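Local coordinates for hypothetical 13.2 KDA protein (Sulfolobus virus-like particle ssv1, PDB 2VQC) that probably binds DNA through a winged-helix domain and is essential for the function of the virus, at residues A[62-67]-A[73-78]; A[15-20]-A[50-55]. One frame throughout, in Å; residues are numbered along the deposited sequence.

Interaction 1: residues A[62-67]-A[73-78]; sequences DECEVQ and TTFKWI
V66 and F75 face each other as a non-hydrogen-bonded pair on the packed face of an antiparallel hairpin whose strand axes approach to 4.6 Å. Their side chains run alongside: V66 CG2 lies 3.8 Å from F75 CE1, while V66 CG1 meets T73 CG2. C64 SG comes near the plane of the F75 ring at its edge and forms the disulfide to C57. At the hairpin's open end, E63 CB sits over the six-membered ring of W77, 4.3 Å from its centroid, a CH-pi contact; the carboxylate beyond it is held by Y21 and K79.

The opposite face is looser where E65, Q67 and K76 lie, partly exposed, though T74 is buried. Within the first strand Q67 NE2 donates to E65 OE1 at 3.3 Å from above the carboxylate plane; across the strands it rests against K76 CD, but K76 NZ, 5.7 Å from E65 OE1, makes no salt bridge.

Four backbone bonds join the strands, the shortest from Q67 N to T74 O (2.7 Å), and I78 N to E63 O, nearly straight at 175°, adds a fifth beyond their ends. Backbone bonds thus set the register, and the disulfide covalently ties the apolar face to helix 43-59.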
loop_
_atom_site.group_PDB
_atom_site.type_symbol
_atom_site.label_atom_id
_atom_site.label_comp_id
_atom_site.label_asym_id
_atom_site.label_seq_id
_atom_site.Cartn_x
_atom_site.Cartn_y
_atom_site.Cartn_z
ATOM N N ASP A 62 12.908 -6.542 -4.367
ATOM C CA ASP A 62 14.096 -6.278 -3.543
ATOM C C ASP A 62 13.903 -5.141 -2.526
ATOM O O ASP A 62 14.721 -4.986 -1.620
ATOM C CB ASP A 62 15.311 -5.975 -4.432
ATOM C CG ASP A 62 15.108 -4.751 -5.310
ATOM O OD1 ASP A 62 14.051 -4.661 -5.976
ATOM O OD2 ASP A 62 16.008 -3.884 -5.338
ATOM N N GLU A 63 12.839 -4.350 -2.688
ATOM C CA GLU A 63 12.532 -3.222 -1.790
ATOM C C GLU A 63 11.314 -3.481 -0.913
ATOM O O GLU A 63 11.298 -3.120 0.262
ATOM C CB GLU A 63 12.245 -1.954 -2.599
ATOM C CG GLU A 63 13.372 -1.486 -3.499
ATOM C CD GLU A 63 13.028 -0.208 -4.254
ATOM O OE1 GLU A 63 11.836 0.163 -4.311
ATOM O OE2 GLU A 63 13.955 0.430 -4.793
ATOM N N CYS A 64 10.280 -4.066 -1.509
ATOM C CA CYS A 64 8.991 -4.227 -0.857
ATOM C C CYS A 64 8.615 -5.700 -0.739
ATOM O O CYS A 64 8.952 -6.522 -1.598
ATOM C CB CYS A 64 7.896 -3.484 -1.633
ATOM S SG CYS A 64 6.279 -3.574 -0.800
ATOM N N GLU A 65 7.900 -6.017 0.333
ATOM C CA GLU A 65 7.424 -7.365 0.583
ATOM C C GLU A 65 5.963 -7.298 1.002
ATOM O O GLU A 65 5.615 -6.615 1.969
ATOM C CB GLU A 65 8.252 -8.005 1.692
ATOM C CG GLU A 65 8.057 -9.503 1.821
ATOM C CD GLU A 65 8.767 -10.080 3.028
ATOM O OE1 GLU A 65 9.063 -9.316 3.972
ATOM O OE2 GLU A 65 9.021 -11.303 3.038
ATOM N N VAL A 66 5.110 -7.995 0.261
ATOM C CA VAL A 66 3.703 -8.088 0.603
ATOM C C VAL A 66 3.534 -9.301 1.511
ATOM O O VAL A 66 3.669 -10.444 1.066
ATOM C CB VAL A 66 2.819 -8.225 -0.650
ATOM C CG1 VAL A 66 1.341 -8.282 -0.262
ATOM C CG2 VAL A 66 3.083 -7.070 -1.613
ATOM N N GLN A 67 3.266 -9.045 2.788
ATOM C CA GLN A 67 3.032 -10.110 3.754
ATOM C C GLN A 67 1.535 -10.384 3.843
ATOM O O GLN A 67 0.842 -9.850 4.707
ATOM C CB GLN A 67 3.610 -9.735 5.119
ATOM C CG GLN A 67 5.121 -9.547 5.091
ATOM C CD GLN A 67 5.705 -9.157 6.435
ATOM O OE1 GLN A 67 4.985 -8.766 7.357
ATOM N NE2 GLN A 67 7.022 -9.257 6.550
ATOM N N THR A 73 -3.398 -8.180 4.947
ATOM C CA THR A 73 -2.296 -7.820 4.056
ATOM C C THR A 73 -1.462 -6.703 4.676
ATOM O O THR A 73 -1.999 -5.674 5.102
ATOM C CB THR A 73 -2.813 -7.343 2.679
ATOM O OG1 THR A 73 -3.645 -8.354 2.095
ATOM C CG2 THR A 73 -1.652 -7.028 1.735
ATOM N N THR A 74 -0.150 -6.915 4.723
ATOM C CA THR A 74 0.775 -5.945 5.294
ATOM C C THR A 74 1.966 -5.770 4.361
ATOM O O THR A 74 2.620 -6.743 3.994
ATOM C CB THR A 74 1.285 -6.399 6.681
ATOM O OG1 THR A 74 0.175 -6.778 7.509
ATOM C CG2 THR A 74 2.073 -5.283 7.366
ATOM N N PHE A 75 2.239 -4.529 3.981
ATOM C CA PHE A 75 3.389 -4.204 3.152
ATOM C C PHE A 75 4.562 -3.890 4.065
ATOM O O PHE A 75 4.417 -3.150 5.035
ATOM C CB PHE A 75 3.068 -3.014 2.249
ATOM C CG PHE A 75 1.885 -3.247 1.361
ATOM C CD1 PHE A 75 2.045 -3.815 0.109
ATOM C CD2 PHE A 75 0.600 -2.936 1.794
ATOM C CE1 PHE A 75 0.945 -4.050 -0.713
ATOM C CE2 PHE A 75 -0.505 -3.169 0.981
ATOM C CZ PHE A 75 -0.329 -3.728 -0.276
ATOM N N LYS A 76 5.719 -4.467 3.759
ATOM C CA LYS A 76 6.922 -4.250 4.550
ATOM C C LYS A 76 8.071 -3.776 3.670
ATOM O O LYS A 76 8.333 -4.348 2.612
ATOM C CB LYS A 76 7.319 -5.533 5.282
ATOM C CG LYS A 76 8.538 -5.370 6.181
ATOM C CD LYS A 76 8.673 -6.518 7.164
ATOM C CE LYS A 76 9.775 -6.251 8.175
ATOM N NZ LYS A 76 9.766 -7.248 9.288
ATOM N N TRP A 77 8.744 -2.723 4.119
ATOM C CA TRP A 77 9.946 -2.226 3.468
ATOM C C TRP A 77 11.137 -3.099 3.889
ATOM O O TRP A 77 11.427 -3.218 5.076
ATOM C CB TRP A 77 10.188 -0.765 3.857
ATOM C CG TRP A 77 11.213 -0.098 3.013
ATOM C CD1 TRP A 77 12.503 0.177 3.353
ATOM C CD2 TRP A 77 11.040 0.366 1.670
ATOM N NE1 TRP A 77 13.145 0.791 2.306
ATOM C CE2 TRP A 77 12.270 0.920 1.260
ATOM C CE3 TRP A 77 9.966 0.367 0.772
ATOM C CZ2 TRP A 77 12.455 1.476 -0.010
ATOM C CZ3 TRP A 77 10.148 0.922 -0.489
ATOM C CH2 TRP A 77 11.382 1.466 -0.867
ATOM N N ILE A 78 11.813 -3.710 2.916
ATOM C CA ILE A 78 12.890 -4.661 3.202
ATOM C C ILE A 78 14.218 -4.311 2.530
ATOM O O ILE A 78 15.146 -5.117 2.547
ATOM C CB ILE A 78 12.482 -6.104 2.802
ATOM C CG1 ILE A 78 12.098 -6.172 1.319
ATOM C CG2 ILE A 78 11.329 -6.587 3.675
ATOM C CD1 ILE A 78 12.131 -7.569 0.751
#

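Interaction 2: residues A[15-20]-A[50-55]; sequences KMAEIM and QRALKA
The methyl of A17 points toward helix 50-55 and settles against its backbone: A17 CB lies 3.5 Å from L53 N. The methyl of A52 meets it at 3.8 Å, CB to CB. With alanine on both sides, the helices come close, their axes 8.1 Å apart and A17 CA only 4.8 Å from L53 CA.

L53 reaches past this point along helix 15-20. L53 CG lies anti to the backbone nitrogen (chi1 -177°), which sets the branch beside helix 15-20; with chi2 at 51° its two methyls part, L53 CD1 3.6 Å from A17 O and L53 CD2 4.0 Å from M20 CB. M20, a selenomethionine, contributes through CB; beyond it the chain bends at chi2 and chi3 and leads away to I35, Q38 and F39 of helix 32-39. No hydrogen bond crosses between the segments, and they bury just 166 Å² together, so the contact is a small apolar one.

In the next shell, I56 packs against A17 and E18 and I49 touches M16, extending the interface along helix 43-59 in both directions from A52 and L53. L30 of strand 29-30 touches both M20 and L53.

The segments cross at -66°, one helix lying across the other. Together with helix 32-39 packed on M20, this forms the three-helix core characteristic of a winged helix-turn-helix domain, here completed by the small antiparallel sheet.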
loop_
_atom_site.group_PDB
_atom_site.type_symbol
_atom_site.label_atom_id
_atom_site.label_comp_id
_atom_site.label_asym_id
_atom_site.label_seq_id
_atom_site.Cartn_x
_atom_site.Cartn_y
_atom_site.Cartn_z
ATOM N N LYS A 15 -1.653 6.401 -9.061
ATOM C CA LYS A 15 -1.025 7.626 -8.553
ATOM C C LYS A 15 -1.104 7.716 -7.026
ATOM O O LYS A 15 -0.159 8.178 -6.378
ATOM C CB LYS A 15 -1.666 8.870 -9.165
ATOM C CG LYS A 15 -1.345 9.093 -10.629
ATOM C CD LYS A 15 -2.038 10.353 -11.131
ATOM C CE LYS A 15 -1.792 10.610 -12.611
ATOM N NZ LYS A 15 -2.557 11.800 -13.074
HETATM N N MSE A 16 -2.224 7.263 -6.460
HETATM C CA MSE A 16 -2.417 7.255 -5.009
HETATM C C MSE A 16 -1.487 6.249 -4.352
HETATM O O MSE A 16 -0.966 6.491 -3.262
HETATM C CB MSE A 16 -3.854 6.866 -4.639
HETATM C CG MSE A 16 -4.956 7.580 -5.391
HETATM SE SE MSE A 16 -5.359 9.322 -4.704
HETATM C CE MSE A 16 -3.791 10.290 -5.391
ATOM N N ALA A 17 -1.317 5.104 -5.012
ATOM C CA ALA A 17 -0.462 4.033 -4.507
ATOM C C ALA A 17 1.005 4.441 -4.499
ATOM O O ALA A 17 1.751 4.033 -3.609
ATOM C CB ALA A 17 -0.654 2.770 -5.323
ATOM N N GLU A 18 1.414 5.238 -5.488
ATOM C CA GLU A 18 2.774 5.790 -5.530
ATOM C C GLU A 18 3.034 6.666 -4.308
ATOM O O GLU A 18 4.134 6.660 -3.758
ATOM C CB GLU A 18 3.016 6.597 -6.818
ATOM C CG GLU A 18 3.160 5.737 -8.074
ATOM C CD GLU A 18 3.342 6.560 -9.349
ATOM O OE1 GLU A 18 2.573 7.524 -9.566
ATOM O OE2 GLU A 18 4.248 6.233 -10.149
ATOM N N ILE A 19 2.018 7.413 -3.882
ATOM C CA ILE A 19 2.134 8.230 -2.670
ATOM C C ILE A 19 2.361 7.311 -1.471
ATOM O O ILE A 19 3.258 7.550 -0.660
ATOM C CB ILE A 19 0.895 9.129 -2.445
ATOM C CG1 ILE A 19 0.736 10.114 -3.611
ATOM C CG2 ILE A 19 1.006 9.906 -1.129
ATOM C CD1 ILE A 19 -0.535 10.928 -3.559
HETATM N N MSE A 20 1.568 6.247 -1.383
HETATM C CA MSE A 20 1.693 5.299 -0.281
HETATM C C MSE A 20 3.038 4.573 -0.299
HETATM O O MSE A 20 3.578 4.261 0.753
HETATM C CB MSE A 20 0.563 4.269 -0.309
HETATM C CG MSE A 20 -0.846 4.825 -0.117
HETATM SE SE MSE A 20 -1.113 5.985 1.453
HETATM C CE MSE A 20 -0.385 7.559 0.679
ATOM N N GLN A 50 -4.870 -0.153 -2.432
ATOM C CA GLN A 50 -4.096 -1.290 -1.939
ATOM C C GLN A 50 -3.758 -2.273 -3.058
ATOM O O GLN A 50 -2.654 -2.814 -3.109
ATOM C CB GLN A 50 -4.858 -2.024 -0.836
ATOM C CG GLN A 50 -4.158 -3.279 -0.355
ATOM C CD GLN A 50 -4.742 -3.822 0.924
ATOM O OE1 GLN A 50 -4.499 -3.285 2.004
ATOM N NE2 GLN A 50 -5.513 -4.901 0.814
ATOM N N ARG A 51 -4.715 -2.512 -3.946
ATOM C CA ARG A 51 -4.482 -3.387 -5.089
ATOM C C ARG A 51 -3.387 -2.831 -6.012
ATOM O O ARG A 51 -2.536 -3.584 -6.490
ATOM C CB ARG A 51 -5.782 -3.613 -5.859
ATOM C CG ARG A 51 -5.683 -4.707 -6.885
ATOM C CD ARG A 51 -7.048 -5.257 -7.253
ATOM N NE ARG A 51 -7.887 -4.284 -7.957
ATOM C CZ ARG A 51 -9.042 -3.780 -7.512
ATOM N NH1 ARG A 51 -9.551 -4.126 -6.328
ATOM N NH2 ARG A 51 -9.707 -2.912 -8.270
ATOM N N ALA A 52 -3.403 -1.517 -6.244
ATOM C CA ALA A 52 -2.372 -0.870 -7.067
ATOM C C ALA A 52 -1.019 -0.825 -6.339
ATOM O O ALA A 52 0.035 -0.956 -6.967
ATOM C CB ALA A 52 -2.812 0.527 -7.480
ATOM N N LEU A 53 -1.054 -0.649 -5.021
ATOM C CA LEU A 53 0.163 -0.672 -4.200
ATOM C C LEU A 53 0.841 -2.039 -4.265
ATOM O O LEU A 53 2.064 -2.123 -4.355
ATOM C CB LEU A 53 -0.170 -0.320 -2.745
ATOM C CG LEU A 53 0.980 -0.221 -1.735
ATOM C CD1 LEU A 53 2.119 0.686 -2.218
ATOM C CD2 LEU A 53 0.433 0.278 -0.410
ATOM N N LYS A 54 0.040 -3.099 -4.222
ATOM C CA LYS A 54 0.543 -4.463 -4.373
ATOM C C LYS A 54 1.253 -4.649 -5.721
ATOM O O LYS A 54 2.304 -5.297 -5.790
ATOM C CB LYS A 54 -0.611 -5.463 -4.216
ATOM C CG LYS A 54 -0.215 -6.934 -4.228
ATOM C CD LYS A 54 -1.445 -7.821 -4.088
ATOM C CE LYS A 54 -1.146 -9.279 -4.422
ATOM N NZ LYS A 54 -0.262 -9.928 -3.411
ATOM N N ALA A 55 0.687 -4.073 -6.783
ATOM C CA ALA A 55 1.298 -4.144 -8.113
ATOM C C ALA A 55 2.652 -3.423 -8.148
ATOM O O ALA A 55 3.606 -3.937 -8.728
ATOM C CB ALA A 55 0.359 -3.583 -9.176
#

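In the fold
From the N terminus, helix 13-27 comes first, followed by strand 29-30 and helix 32-39; helix 43-59 then returns to the first helix, and interaction 2 closes a loop with 29 residues between its segments. Interaction 1 opens afterwards and closes a short hairpin across five residues. The two are therefore in series, neither nested nor crossed. Their centres lie 12 Å apart, and they touch directly: F75 CE1 is 3.7 Å from K54 CA, and the same ring reaches L53 CD2. Through F75, V66 and the C64-C57 disulfide, the hairpin, probably the wing, is tied to helix 43-59, continuing the apolar core of the helices.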